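Long form salivary protein D7L1 (Anopheles stephensi, PDB 3NHI) binds and sequesters mediators of the host response, among them cysteinyl leukotrienes, also binds stable thromboxane A2 analogues, and so modulates blood feeding by female mosquitoes. Local coordinates at residues Q10-Y15 against A266-L271; R17-H22 against L35-R40; W39-E42 against I47-C50; E42-I47 against D111-Y116. One frame throughout, in Å; residues are numbered along the deposited sequence.

Interaction 1 of 4, residues Q10-Y15 against A266-L271; sequences QALYVY and ADYAYL. With EAH ((5S,7E,9E,11Z,14Z)-5-hydroxyicosa-7,9,11,14-tetraenoic acid), chain B.
L12 reaches Y268 because its CG lies anti to the backbone N (chi1 -164°), while Y268 has its own CG anti to the carbonyl carbon (chi1 -82°), which turns the phenol toward helix 8-22. The contact joins this first helix of the all-helical, odorant-binding-protein-like fold to the loop that follows helix 251-266, near the centre of the chain and beside the lipid pocket. The branches of L12 divide the work. CD2 meets Y268 CD2 at 3.7 Å, approaching the ring obliquely, and CD1 faces the ligand, 3.7 Å from carboxylate oxygen O2 of EAH; K151 is hydrogen-bonded to the same ligand. Next along the helix, the Y268 ring runs beside the backbone of Y13: its edge atom CE2 is 3.7 Å from Y13 N and 3.9 Å from Y13 CB. No hydrogen bond crosses between the two segments; the phenol OH of Y268 is bonded to E9 instead, and K16 makes a cation-pi contact with the ring. One turn on from L12, Y15 lays a ring face against the lipid, with CG 3.7 Å from EAH C8. Within the loop, D267 forms an Asx turn, its OD1 accepting from A269 N at 3.1 Å, from above the carboxylate plane.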
# COMPACT_ATOMS: atom_id res chain seq x y z
N GLN A 10 6.49 -0.40 1.58
CA GLN A 10 5.47 -0.15 2.58
C GLN A 10 5.20 1.34 2.71
O GLN A 10 4.04 1.77 2.86
CB GLN A 10 5.90 -0.75 3.91
CG GLN A 10 5.86 -2.25 3.92
CD GLN A 10 6.44 -2.77 5.20
OE1 GLN A 10 7.62 -2.63 5.46
NE2 GLN A 10 5.58 -3.29 6.07
N ALA A 11 6.25 2.15 2.65
CA ALA A 11 6.09 3.60 2.65
C ALA A 11 5.37 4.10 1.39
O ALA A 11 4.45 4.93 1.48
CB ALA A 11 7.44 4.30 2.82
N LEU A 12 5.79 3.60 0.22
CA LEU A 12 5.16 4.01 -1.04
C LEU A 12 3.67 3.68 -1.05
O LEU A 12 2.85 4.47 -1.54
CB LEU A 12 5.87 3.36 -2.23
CG LEU A 12 5.56 4.01 -3.59
CD1 LEU A 12 6.07 5.44 -3.68
CD2 LEU A 12 6.13 3.18 -4.72
N TYR A 13 3.33 2.51 -0.50
CA TYR A 13 1.93 2.12 -0.36
C TYR A 13 1.14 3.15 0.44
O TYR A 13 0.05 3.58 0.03
CB TYR A 13 1.79 0.74 0.28
CG TYR A 13 0.34 0.32 0.40
CD1 TYR A 13 -0.28 -0.40 -0.62
CD2 TYR A 13 -0.42 0.69 1.52
CE1 TYR A 13 -1.62 -0.74 -0.53
CE2 TYR A 13 -1.75 0.37 1.61
CZ TYR A 13 -2.34 -0.36 0.59
OH TYR A 13 -3.68 -0.70 0.69
N VAL A 14 1.69 3.56 1.58
CA VAL A 14 1.06 4.60 2.40
C VAL A 14 0.86 5.90 1.63
O VAL A 14 -0.23 6.46 1.61
CB VAL A 14 1.85 4.84 3.69
CG1 VAL A 14 1.36 6.11 4.40
CG2 VAL A 14 1.76 3.63 4.60
N TYR A 15 1.91 6.37 0.96
CA TYR A 15 1.78 7.63 0.22
C TYR A 15 0.70 7.53 -0.85
O TYR A 15 -0.17 8.40 -0.94
CB TYR A 15 3.12 8.07 -0.40
CG TYR A 15 4.26 8.22 0.60
CD1 TYR A 15 4.08 8.91 1.80
CD2 TYR A 15 5.51 7.67 0.34
CE1 TYR A 15 5.11 9.04 2.72
CE2 TYR A 15 6.56 7.80 1.26
CZ TYR A 15 6.34 8.49 2.44
OH TYR A 15 7.35 8.62 3.36
N ALA A 266 1.45 -3.02 -9.60
CA ALA A 266 2.70 -2.80 -10.34
C ALA A 266 3.03 -1.32 -10.43
O ALA A 266 4.20 -0.94 -10.37
CB ALA A 266 2.63 -3.44 -11.73
N ASP A 267 2.00 -0.48 -10.55
CA ASP A 267 2.18 0.95 -10.73
C ASP A 267 1.39 1.68 -9.64
O ASP A 267 0.21 1.96 -9.80
CB ASP A 267 1.68 1.34 -12.12
CG ASP A 267 1.82 2.82 -12.43
OD1 ASP A 267 2.34 3.60 -11.61
OD2 ASP A 267 1.39 3.19 -13.55
N TYR A 268 2.07 2.01 -8.54
CA TYR A 268 1.41 2.65 -7.41
C TYR A 268 0.88 4.05 -7.73
O TYR A 268 0.04 4.57 -7.00
CB TYR A 268 2.35 2.68 -6.20
CG TYR A 268 2.41 1.39 -5.38
CD1 TYR A 268 1.92 0.18 -5.89
CD2 TYR A 268 2.96 1.39 -4.10
CE1 TYR A 268 1.98 -0.99 -5.14
CE2 TYR A 268 3.05 0.22 -3.34
CZ TYR A 268 2.54 -0.96 -3.86
OH TYR A 268 2.59 -2.15 -3.15
N ALA A 269 1.33 4.63 -8.84
CA ALA A 269 0.84 5.94 -9.27
C ALA A 269 -0.38 5.86 -10.19
O ALA A 269 -0.91 6.89 -10.59
CB ALA A 269 1.96 6.75 -9.94
N TYR A 270 -0.84 4.65 -10.49
CA TYR A 270 -1.85 4.45 -11.54
C TYR A 270 -3.09 5.33 -11.43
O TYR A 270 -3.52 5.91 -12.43
CB TYR A 270 -2.27 2.97 -11.63
CG TYR A 270 -3.08 2.71 -12.87
CD1 TYR A 270 -2.45 2.43 -14.08
CD2 TYR A 270 -4.47 2.77 -12.85
CE1 TYR A 270 -3.18 2.21 -15.24
CE2 TYR A 270 -5.22 2.54 -14.00
CZ TYR A 270 -4.57 2.27 -15.18
OH TYR A 270 -5.30 2.05 -16.33
N LEU A 271 -3.67 5.43 -10.24
CA LEU A 271 -4.92 6.18 -10.05
C LEU A 271 -4.70 7.66 -9.75
O LEU A 271 -5.67 8.42 -9.66
CB LEU A 271 -5.77 5.55 -8.93
CG LEU A 271 -6.33 4.14 -9.16
CD1 LEU A 271 -7.06 3.65 -7.92
CD2 LEU A 271 -7.27 4.10 -10.36
O1 EAH B . 9.83 5.96 -5.32
C1 EAH B . 9.20 6.97 -4.93
O2 EAH B . 8.35 7.55 -5.65
C2 EAH B . 9.47 7.50 -3.54
C3 EAH B . 8.90 8.90 -3.36
C4 EAH B . 7.50 8.87 -2.75
C5 EAH B . 6.94 10.27 -2.62
O3 EAH B . 7.59 10.90 -1.64
C6 EAH B . 5.45 10.22 -2.31
C7 EAH B . 4.89 11.60 -2.01
C8 EAH B . 4.58 11.74 -0.54
C9 EAH B . 4.26 13.13 -0.23
C10 EAH B . 4.16 13.31 1.09
C11 EAH B . 3.85 14.71 1.34
C12 EAH B . 3.76 15.24 2.56
C13 EAH B . 3.95 14.45 3.84
C14 EAH B . 2.58 14.00 4.32
C15 EAH B . 2.19 14.03 5.59
C16 EAH B . 3.07 14.49 6.73
C17 EAH B . 3.64 13.27 7.44
C18 EAH B . 5.02 12.93 6.90
C19 EAH B . 5.76 12.03 7.87
C20 EAH B . 7.10 11.61 7.30

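Interaction 2 of 4, residues R17-H22 against L35-R40; sequences RCYEDH and LWNAWR. With EAH ((5S,7E,9E,11Z,14Z)-5-hydroxyicosa-7,9,11,14-tetraenoic acid), chain B.
Y19 gives its phenol proton to N37 OD1 across a short 2.6 Å hydrogen bond, which lands on a lone pair in the carbonyl plane with a C=O...donor angle of 141°. The phenol ring and the amide cross with their planes 32° apart. W36 adds a T-shaped stack: the edge of its six-membered ring is directed at a face of Y19, the planes standing 84° apart with centroids separated by 5.9 Å. At the far rim of the indole, W36 CH2 lies 3.9 Å from H22 O, near the ring plane. Y51 packs on both aromatics, stacked on W36 and edge-to-face with Y19. In this way helix 8-22 meets helix 28-37 in the wall of the lipid pocket of the PBP/GOBP-like fold, where W36 also belongs to the thromboxane A2 site. Helix 28-37 ends in a Schellman motif with W39 as its C-prime residue, at positive phi. The reversal carries the W39 indole to the lipid, with one face over the polyene and C10 of EAH 3.4 Å above the ring centre. At its edge, W39 NE1 donates to the hydroxyl O3 of EAH at 2.9 Å. Farther out, the C18-C54 disulfide ties helix 8-22 to helix 46-58.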
# COMPACT_ATOMS: atom_id res chain seq x y z
N ARG A 17 -1.82 5.32 -1.30
CA ARG A 17 -3.17 5.10 -0.79
C ARG A 17 -3.74 6.37 -0.18
O ARG A 17 -4.93 6.67 -0.36
CB ARG A 17 -3.21 3.92 0.19
CG ARG A 17 -4.56 3.70 0.87
CD ARG A 17 -5.71 3.51 -0.12
NE ARG A 17 -6.91 3.10 0.60
CZ ARG A 17 -7.28 1.84 0.79
NH1 ARG A 17 -6.55 0.84 0.30
NH2 ARG A 17 -8.38 1.58 1.49
N CYS A 18 -2.90 7.13 0.51
CA CYS A 18 -3.37 8.40 1.06
C CYS A 18 -3.71 9.40 -0.04
O CYS A 18 -4.70 10.12 0.09
CB CYS A 18 -2.37 8.98 2.07
SG CYS A 18 -2.27 8.03 3.60
N TYR A 19 -2.91 9.45 -1.11
CA TYR A 19 -3.28 10.27 -2.27
C TYR A 19 -4.64 9.83 -2.81
O TYR A 19 -5.51 10.66 -3.06
CB TYR A 19 -2.24 10.15 -3.39
CG TYR A 19 -1.06 11.10 -3.34
CD1 TYR A 19 -0.90 12.09 -4.30
CD2 TYR A 19 -0.06 10.96 -2.38
CE1 TYR A 19 0.19 12.95 -4.29
CE2 TYR A 19 1.05 11.81 -2.36
CZ TYR A 19 1.16 12.80 -3.31
OH TYR A 19 2.25 13.63 -3.28
N GLU A 20 -4.83 8.53 -2.99
CA GLU A 20 -6.11 8.03 -3.52
C GLU A 20 -7.30 8.45 -2.66
O GLU A 20 -8.37 8.81 -3.18
CB GLU A 20 -6.09 6.50 -3.65
CG GLU A 20 -5.20 5.98 -4.75
CD GLU A 20 -5.07 4.47 -4.76
OE1 GLU A 20 -4.26 3.98 -5.57
OE2 GLU A 20 -5.75 3.78 -3.96
N ASP A 21 -7.11 8.41 -1.35
CA ASP A 21 -8.22 8.63 -0.45
C ASP A 21 -8.45 10.10 -0.11
O ASP A 21 -9.50 10.44 0.44
CB ASP A 21 -8.06 7.78 0.81
CG ASP A 21 -8.28 6.30 0.53
OD1 ASP A 21 -8.71 5.95 -0.59
OD2 ASP A 21 -8.05 5.50 1.44
N HIS A 22 -7.50 10.96 -0.45
CA HIS A 22 -7.60 12.38 -0.06
C HIS A 22 -7.50 13.41 -1.18
O HIS A 22 -7.95 14.53 -1.01
CB HIS A 22 -6.64 12.69 1.09
CG HIS A 22 -6.94 11.89 2.31
ND1 HIS A 22 -7.93 12.25 3.20
CD2 HIS A 22 -6.47 10.70 2.73
CE1 HIS A 22 -8.02 11.33 4.14
NE2 HIS A 22 -7.15 10.38 3.87
N LEU A 35 1.62 20.45 -4.63
CA LEU A 35 2.12 20.83 -3.31
C LEU A 35 2.56 19.61 -2.51
O LEU A 35 3.65 19.61 -1.93
CB LEU A 35 1.05 21.64 -2.55
CG LEU A 35 0.90 23.10 -2.99
CD1 LEU A 35 -0.44 23.68 -2.55
CD2 LEU A 35 2.05 23.97 -2.47
N TRP A 36 1.74 18.57 -2.50
CA TRP A 36 2.05 17.38 -1.72
C TRP A 36 3.25 16.61 -2.28
O TRP A 36 4.05 16.07 -1.52
CB TRP A 36 0.84 16.45 -1.58
CG TRP A 36 -0.37 17.07 -0.93
CD1 TRP A 36 -0.44 18.27 -0.27
CD2 TRP A 36 -1.68 16.49 -0.85
NE1 TRP A 36 -1.72 18.48 0.20
CE2 TRP A 36 -2.50 17.40 -0.15
CE3 TRP A 36 -2.24 15.29 -1.32
CZ2 TRP A 36 -3.85 17.15 0.10
CZ3 TRP A 36 -3.59 15.05 -1.07
CH2 TRP A 36 -4.38 15.97 -0.37
N ASN A 37 3.37 16.56 -3.61
CA ASN A 37 4.53 15.94 -4.26
C ASN A 37 5.83 16.60 -3.82
O ASN A 37 6.87 15.95 -3.73
CB ASN A 37 4.43 16.02 -5.79
CG ASN A 37 3.51 14.96 -6.39
OD1 ASN A 37 2.98 14.10 -5.70
ND2 ASN A 37 3.34 15.02 -7.71
N ALA A 38 5.75 17.90 -3.54
CA ALA A 38 6.90 18.67 -3.08
C ALA A 38 7.05 18.61 -1.56
O ALA A 38 7.87 19.32 -0.98
CB ALA A 38 6.78 20.12 -3.54
N TRP A 39 6.26 17.75 -0.91
CA TRP A 39 6.28 17.59 0.55
C TRP A 39 5.97 18.90 1.29
O TRP A 39 6.56 19.21 2.33
CB TRP A 39 7.58 16.91 1.02
CG TRP A 39 7.57 15.42 0.79
CD1 TRP A 39 7.56 14.78 -0.42
CD2 TRP A 39 7.57 14.40 1.79
NE1 TRP A 39 7.56 13.42 -0.23
CE2 TRP A 39 7.56 13.16 1.12
CE3 TRP A 39 7.57 14.42 3.19
CZ2 TRP A 39 7.55 11.93 1.81
CZ3 TRP A 39 7.57 13.20 3.88
CH2 TRP A 39 7.56 11.97 3.18
N ARG A 40 5.04 19.66 0.72
CA ARG A 40 4.53 20.86 1.36
C ARG A 40 3.16 20.54 1.92
O ARG A 40 2.27 20.08 1.20
CB ARG A 40 4.46 22.01 0.36
CG ARG A 40 5.84 22.49 -0.08
CD ARG A 40 5.75 23.51 -1.20
NE ARG A 40 5.18 24.77 -0.74
CZ ARG A 40 4.98 25.83 -1.52
NH1 ARG A 40 5.29 25.80 -2.81
NH2 ARG A 40 4.45 26.93 -1.00
O1 EAH B . 9.83 5.96 -5.32
C1 EAH B . 9.20 6.97 -4.93
O2 EAH B . 8.35 7.55 -5.65
C2 EAH B . 9.47 7.50 -3.54
C3 EAH B . 8.90 8.90 -3.36
C4 EAH B . 7.50 8.87 -2.75
C5 EAH B . 6.94 10.27 -2.62
O3 EAH B . 7.59 10.90 -1.64
C6 EAH B . 5.45 10.22 -2.31
C7 EAH B . 4.89 11.60 -2.01
C8 EAH B . 4.58 11.74 -0.54
C9 EAH B . 4.26 13.13 -0.23
C10 EAH B . 4.16 13.31 1.09
C11 EAH B . 3.85 14.71 1.34
C12 EAH B . 3.76 15.24 2.56
C13 EAH B . 3.95 14.45 3.84
C14 EAH B . 2.58 14.00 4.32
C15 EAH B . 2.19 14.03 5.59
C16 EAH B . 3.07 14.49 6.73
C17 EAH B . 3.64 13.27 7.44
C18 EAH B . 5.02 12.93 6.90
C19 EAH B . 5.76 12.03 7.87
C20 EAH B . 7.10 11.61 7.30

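Interaction 3 of 4, residues W39-E42 against I47-C50; sequences WRLE and ITHC. With EAH ((5S,7E,9E,11Z,14Z)-5-hydroxyicosa-7,9,11,14-tetraenoic acid), chain B.
This is a small, buried packing contact in which T48, on the first turn of helix 46-58, rests against the backbone of the linker that leaves helix 28-37. In the all-helical, odorant-binding-protein-like fold the linker borders the lipid pocket, and it has an inverse gamma turn centred on L41. T48 does the touching with both branches. Its CG2, anti to the backbone N, lies 3.7 Å from L41 C and 3.8 Å from E42 N, and so packs against the peptide that joins the two residues. OG1, anti to the carbonyl carbon (chi1 -56°), is 3.5 Å from E42 O but is hydrogen-bonded to P43 O, the next carbonyl along. L41 meets T48 mainly through its backbone, and its side chain extends into the pocket, where CD2 lies 3.7 Å from C15 of EAH and CD1 4.0 Å from C16. It thus contacts the bent part of the chain beyond the polyene that W39 faces. The carbonyl of L41 accepts from the phenol of Y113 on helix 109-130, and the disulfide from C50 to C109 joins that helix to helix 46-58. On the outer side of the linker R40 and E42 form a salt bridge two residues apart: R40 NE, with its partner close to the guanidinium plane, donates to E42 OE2 at 3.0 Å and 162°, whereas the bond from R40 NH2 to E42 OE1, 2.8 Å long, is weak at 125°.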
# COMPACT_ATOMS: atom_id res chain seq x y z
N TRP A 39 6.26 17.75 -0.91
CA TRP A 39 6.28 17.59 0.55
C TRP A 39 5.97 18.90 1.29
O TRP A 39 6.56 19.21 2.33
CB TRP A 39 7.58 16.91 1.02
CG TRP A 39 7.57 15.42 0.79
CD1 TRP A 39 7.56 14.78 -0.42
CD2 TRP A 39 7.57 14.40 1.79
NE1 TRP A 39 7.56 13.42 -0.23
CE2 TRP A 39 7.56 13.16 1.12
CE3 TRP A 39 7.57 14.42 3.19
CZ2 TRP A 39 7.55 11.93 1.81
CZ3 TRP A 39 7.57 13.20 3.88
CH2 TRP A 39 7.56 11.97 3.18
N ARG A 40 5.04 19.66 0.72
CA ARG A 40 4.53 20.86 1.36
C ARG A 40 3.16 20.54 1.92
O ARG A 40 2.27 20.08 1.20
CB ARG A 40 4.46 22.01 0.36
CG ARG A 40 5.84 22.49 -0.08
CD ARG A 40 5.75 23.51 -1.20
NE ARG A 40 5.18 24.77 -0.74
CZ ARG A 40 4.98 25.83 -1.52
NH1 ARG A 40 5.29 25.80 -2.81
NH2 ARG A 40 4.45 26.93 -1.00
N LEU A 41 2.99 20.75 3.22
CA LEU A 41 1.71 20.50 3.88
C LEU A 41 0.78 21.71 3.72
O LEU A 41 0.43 22.40 4.68
CB LEU A 41 1.90 20.10 5.35
CG LEU A 41 2.47 18.70 5.60
CD1 LEU A 41 2.63 18.47 7.09
CD2 LEU A 41 1.56 17.64 4.99
N GLU A 42 0.42 21.94 2.46
CA GLU A 42 -0.36 23.09 2.03
C GLU A 42 -1.33 22.62 0.95
O GLU A 42 -1.08 21.60 0.30
CB GLU A 42 0.57 24.17 1.45
CG GLU A 42 1.61 24.72 2.39
CD GLU A 42 2.70 25.49 1.66
OE1 GLU A 42 2.37 26.32 0.78
OE2 GLU A 42 3.89 25.28 1.96
N ILE A 47 -8.70 19.20 3.49
CA ILE A 47 -8.19 18.21 2.54
C ILE A 47 -6.76 17.84 2.92
O ILE A 47 -6.44 16.67 3.11
CB ILE A 47 -8.31 18.70 1.07
CG1 ILE A 47 -9.78 18.85 0.68
CG2 ILE A 47 -7.59 17.73 0.11
CD1 ILE A 47 -10.03 19.66 -0.58
N THR A 48 -5.90 18.85 3.07
CA THR A 48 -4.54 18.63 3.52
C THR A 48 -4.48 18.08 4.94
O THR A 48 -3.68 17.18 5.22
CB THR A 48 -3.72 19.91 3.42
OG1 THR A 48 -3.78 20.39 2.08
CG2 THR A 48 -2.26 19.66 3.80
N HIS A 49 -5.33 18.58 5.84
CA HIS A 49 -5.30 18.11 7.23
C HIS A 49 -5.49 16.60 7.28
O HIS A 49 -4.72 15.90 7.94
CB HIS A 49 -6.37 18.76 8.11
CG HIS A 49 -6.32 20.26 8.16
ND1 HIS A 49 -7.42 21.02 8.50
CD2 HIS A 49 -5.32 21.13 7.92
CE1 HIS A 49 -7.10 22.29 8.47
NE2 HIS A 49 -5.83 22.40 8.12
N CYS A 50 -6.50 16.09 6.57
CA CYS A 50 -6.77 14.67 6.64
C CYS A 50 -5.78 13.84 5.84
O CYS A 50 -5.50 12.69 6.18
CB CYS A 50 -8.21 14.35 6.27
SG CYS A 50 -9.42 14.94 7.47
O1 EAH B . 9.83 5.96 -5.32
C1 EAH B . 9.20 6.97 -4.93
O2 EAH B . 8.35 7.55 -5.65
C2 EAH B . 9.47 7.50 -3.54
C3 EAH B . 8.90 8.90 -3.36
C4 EAH B . 7.50 8.87 -2.75
C5 EAH B . 6.94 10.27 -2.62
O3 EAH B . 7.59 10.90 -1.64
C6 EAH B . 5.45 10.22 -2.31
C7 EAH B . 4.89 11.60 -2.01
C8 EAH B . 4.58 11.74 -0.54
C9 EAH B . 4.26 13.13 -0.23
C10 EAH B . 4.16 13.31 1.09
C11 EAH B . 3.85 14.71 1.34
C12 EAH B . 3.76 15.24 2.56
C13 EAH B . 3.95 14.45 3.84
C14 EAH B . 2.58 14.00 4.32
C15 EAH B . 2.19 14.03 5.59
C16 EAH B . 3.07 14.49 6.73
C17 EAH B . 3.64 13.27 7.44
C18 EAH B . 5.02 12.93 6.90
C19 EAH B . 5.76 12.03 7.87
C20 EAH B . 7.10 11.61 7.30

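Interaction 4 of 4, residues E42-I47 against D111-Y116; sequences EPNDAI and DLYNAY. With EAH ((5S,7E,9E,11Z,14Z)-5-hydroxyicosa-7,9,11,14-tetraenoic acid), chain B.
At the N-terminal end of helix 46-58, the loop leading into it sits against helix 109-130 near the end of the lipid pocket that holds the methyl terminus of EAH, and N44 meets Y113 there. N44 CG is anti to the backbone N (chi1 -179°), which extends the amide toward the phenol, the two planes being only 12° apart. Its OD1 lies 3.3 Å from Y113 CE2, coming at the ring obliquely, and N44 CB is 3.9 Å from Y113 OH. No direct hydrogen bond crosses: the phenol's partner is L41 O, and N44 OD1 accepts from H49 NE2. A water completes the link, donating to N44 OD1 at 3.0 Å and to N114 OD1 at 2.8 Å, so N44 OD1 is gripped by two donors. H49 also touches the ring of Y113, which thereby packs against helix 46-58 as well as the loop. One turn further on, Y116 faces the pocket, with its OH 3.5 Å from EAH C19 and hydrogen-bonded to Y95. The loop itself has a cis peptide before P43 and an inverse gamma turn centred on N44. It then delivers D45, whose OD2 accepts from T48 N and, weakly, from I47 N at 3.2 Å: an N-cap at the start of a helix.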
# COMPACT_ATOMS: atom_id res chain seq x y z
N GLU A 42 0.42 21.94 2.46
CA GLU A 42 -0.36 23.09 2.03
C GLU A 42 -1.33 22.62 0.95
O GLU A 42 -1.08 21.60 0.30
CB GLU A 42 0.57 24.17 1.45
CG GLU A 42 1.61 24.72 2.39
CD GLU A 42 2.70 25.49 1.66
OE1 GLU A 42 2.37 26.32 0.78
OE2 GLU A 42 3.89 25.28 1.96
N PRO A 43 -2.45 23.34 0.76
CA PRO A 43 -2.89 24.50 1.54
C PRO A 43 -3.38 24.11 2.93
O PRO A 43 -3.56 22.92 3.21
CB PRO A 43 -4.06 25.06 0.72
CG PRO A 43 -4.58 23.91 -0.01
CD PRO A 43 -3.39 23.04 -0.34
N ASN A 44 -3.58 25.10 3.79
CA ASN A 44 -4.04 24.87 5.15
C ASN A 44 -5.56 24.71 5.17
O ASN A 44 -6.30 25.63 5.58
CB ASN A 44 -3.56 26.01 6.06
CG ASN A 44 -3.98 25.84 7.51
OD1 ASN A 44 -4.31 24.75 7.97
ND2 ASN A 44 -3.97 26.95 8.24
N ASP A 45 -6.04 23.56 4.74
CA ASP A 45 -7.47 23.25 4.77
C ASP A 45 -7.69 21.78 5.11
O ASP A 45 -6.72 21.03 5.23
CB ASP A 45 -8.16 23.65 3.45
CG ASP A 45 -7.69 22.84 2.24
OD1 ASP A 45 -7.89 23.34 1.11
OD2 ASP A 45 -7.16 21.72 2.38
N ALA A 46 -8.95 21.38 5.25
CA ALA A 46 -9.31 20.04 5.70
C ALA A 46 -8.84 18.91 4.78
O ALA A 46 -8.60 17.80 5.25
CB ALA A 46 -10.81 19.93 5.91
N ILE A 47 -8.70 19.20 3.49
CA ILE A 47 -8.19 18.21 2.54
C ILE A 47 -6.76 17.84 2.92
O ILE A 47 -6.44 16.67 3.11
CB ILE A 47 -8.31 18.70 1.07
CG1 ILE A 47 -9.78 18.85 0.68
CG2 ILE A 47 -7.59 17.73 0.11
CD1 ILE A 47 -10.03 19.66 -0.58
N ASP A 111 -6.17 18.66 14.41
CA ASP A 111 -5.34 18.60 15.61
C ASP A 111 -3.98 17.97 15.30
O ASP A 111 -2.94 18.48 15.74
CB ASP A 111 -6.04 17.87 16.77
CG ASP A 111 -7.03 18.75 17.52
OD1 ASP A 111 -7.04 19.98 17.29
OD2 ASP A 111 -7.77 18.21 18.35
N LEU A 112 -3.98 16.90 14.52
CA LEU A 112 -2.72 16.26 14.15
C LEU A 112 -1.91 17.12 13.19
O LEU A 112 -0.70 17.24 13.35
CB LEU A 112 -2.97 14.85 13.59
CG LEU A 112 -3.65 13.88 14.54
CD1 LEU A 112 -3.78 12.55 13.87
CD2 LEU A 112 -2.88 13.74 15.86
N TYR A 113 -2.57 17.73 12.21
CA TYR A 113 -1.91 18.68 11.32
C TYR A 113 -1.25 19.82 12.09
O TYR A 113 -0.07 20.12 11.87
CB TYR A 113 -2.91 19.22 10.31
CG TYR A 113 -2.37 20.29 9.38
CD1 TYR A 113 -1.82 19.95 8.15
CD2 TYR A 113 -2.43 21.64 9.73
CE1 TYR A 113 -1.35 20.92 7.27
CE2 TYR A 113 -1.96 22.63 8.85
CZ TYR A 113 -1.42 22.26 7.63
OH TYR A 113 -0.94 23.22 6.77
N ASN A 114 -2.00 20.45 13.00
CA ASN A 114 -1.46 21.57 13.75
C ASN A 114 -0.26 21.16 14.60
O ASN A 114 0.72 21.90 14.70
CB ASN A 114 -2.54 22.22 14.63
CG ASN A 114 -3.56 23.02 13.83
OD1 ASN A 114 -3.30 23.42 12.69
ND2 ASN A 114 -4.71 23.28 14.43
N ALA A 115 -0.34 19.98 15.22
CA ALA A 115 0.75 19.49 16.05
C ALA A 115 1.97 19.13 15.22
O ALA A 115 3.11 19.43 15.61
CB ALA A 115 0.30 18.30 16.88
N TYR A 116 1.75 18.47 14.08
CA TYR A 116 2.86 17.97 13.29
C TYR A 116 3.51 19.03 12.41
O TYR A 116 4.70 18.93 12.09
CB TYR A 116 2.47 16.72 12.48
CG TYR A 116 3.68 16.05 11.87
CD1 TYR A 116 4.58 15.35 12.67
CD2 TYR A 116 3.95 16.17 10.50
CE1 TYR A 116 5.71 14.76 12.11
CE2 TYR A 116 5.07 15.58 9.94
CZ TYR A 116 5.94 14.89 10.75
OH TYR A 116 7.07 14.32 10.19
O1 EAH B . 9.83 5.96 -5.32
C1 EAH B . 9.20 6.97 -4.93
O2 EAH B . 8.35 7.55 -5.65
C2 EAH B . 9.47 7.50 -3.54
C3 EAH B . 8.90 8.90 -3.36
C4 EAH B . 7.50 8.87 -2.75
C5 EAH B . 6.94 10.27 -2.62
O3 EAH B . 7.59 10.90 -1.64
C6 EAH B . 5.45 10.22 -2.31
C7 EAH B . 4.89 11.60 -2.01
C8 EAH B . 4.58 11.74 -0.54
C9 EAH B . 4.26 13.13 -0.23
C10 EAH B . 4.16 13.31 1.09
C11 EAH B . 3.85 14.71 1.34
C12 EAH B . 3.76 15.24 2.56
C13 EAH B . 3.95 14.45 3.84
C14 EAH B . 2.58 14.00 4.32
C15 EAH B . 2.19 14.03 5.59
C16 EAH B . 3.07 14.49 6.73
C17 EAH B . 3.64 13.27 7.44
C18 EAH B . 5.02 12.93 6.90
C19 EAH B . 5.76 12.03 7.87
C20 EAH B . 7.10 11.61 7.30
O HOH W 1 -4.88 24.83 10.92

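Overall arrangement
Along the chain, interaction 2 closes before interaction 4 opens, interaction 3 starts on the residues where interaction 2 ends, and interaction 1 spans all three by bringing residues 266-271 back to helix 8-22. Interactions 1 and 2 share that helix, with centres about 11 Å apart; interactions 3 and 4 share helix 46-58, E42 and I47, with centres about 6 Å apart. Interactions 2 and 3, whose centres are about 7 Å apart, share W39 and R40. The centres of interactions 1 and 4 are about 22 Å apart and the two do not touch, yet both contact EAH, toward its carboxylate and methyl ends respectively. The series thus follows the lipid through its pocket.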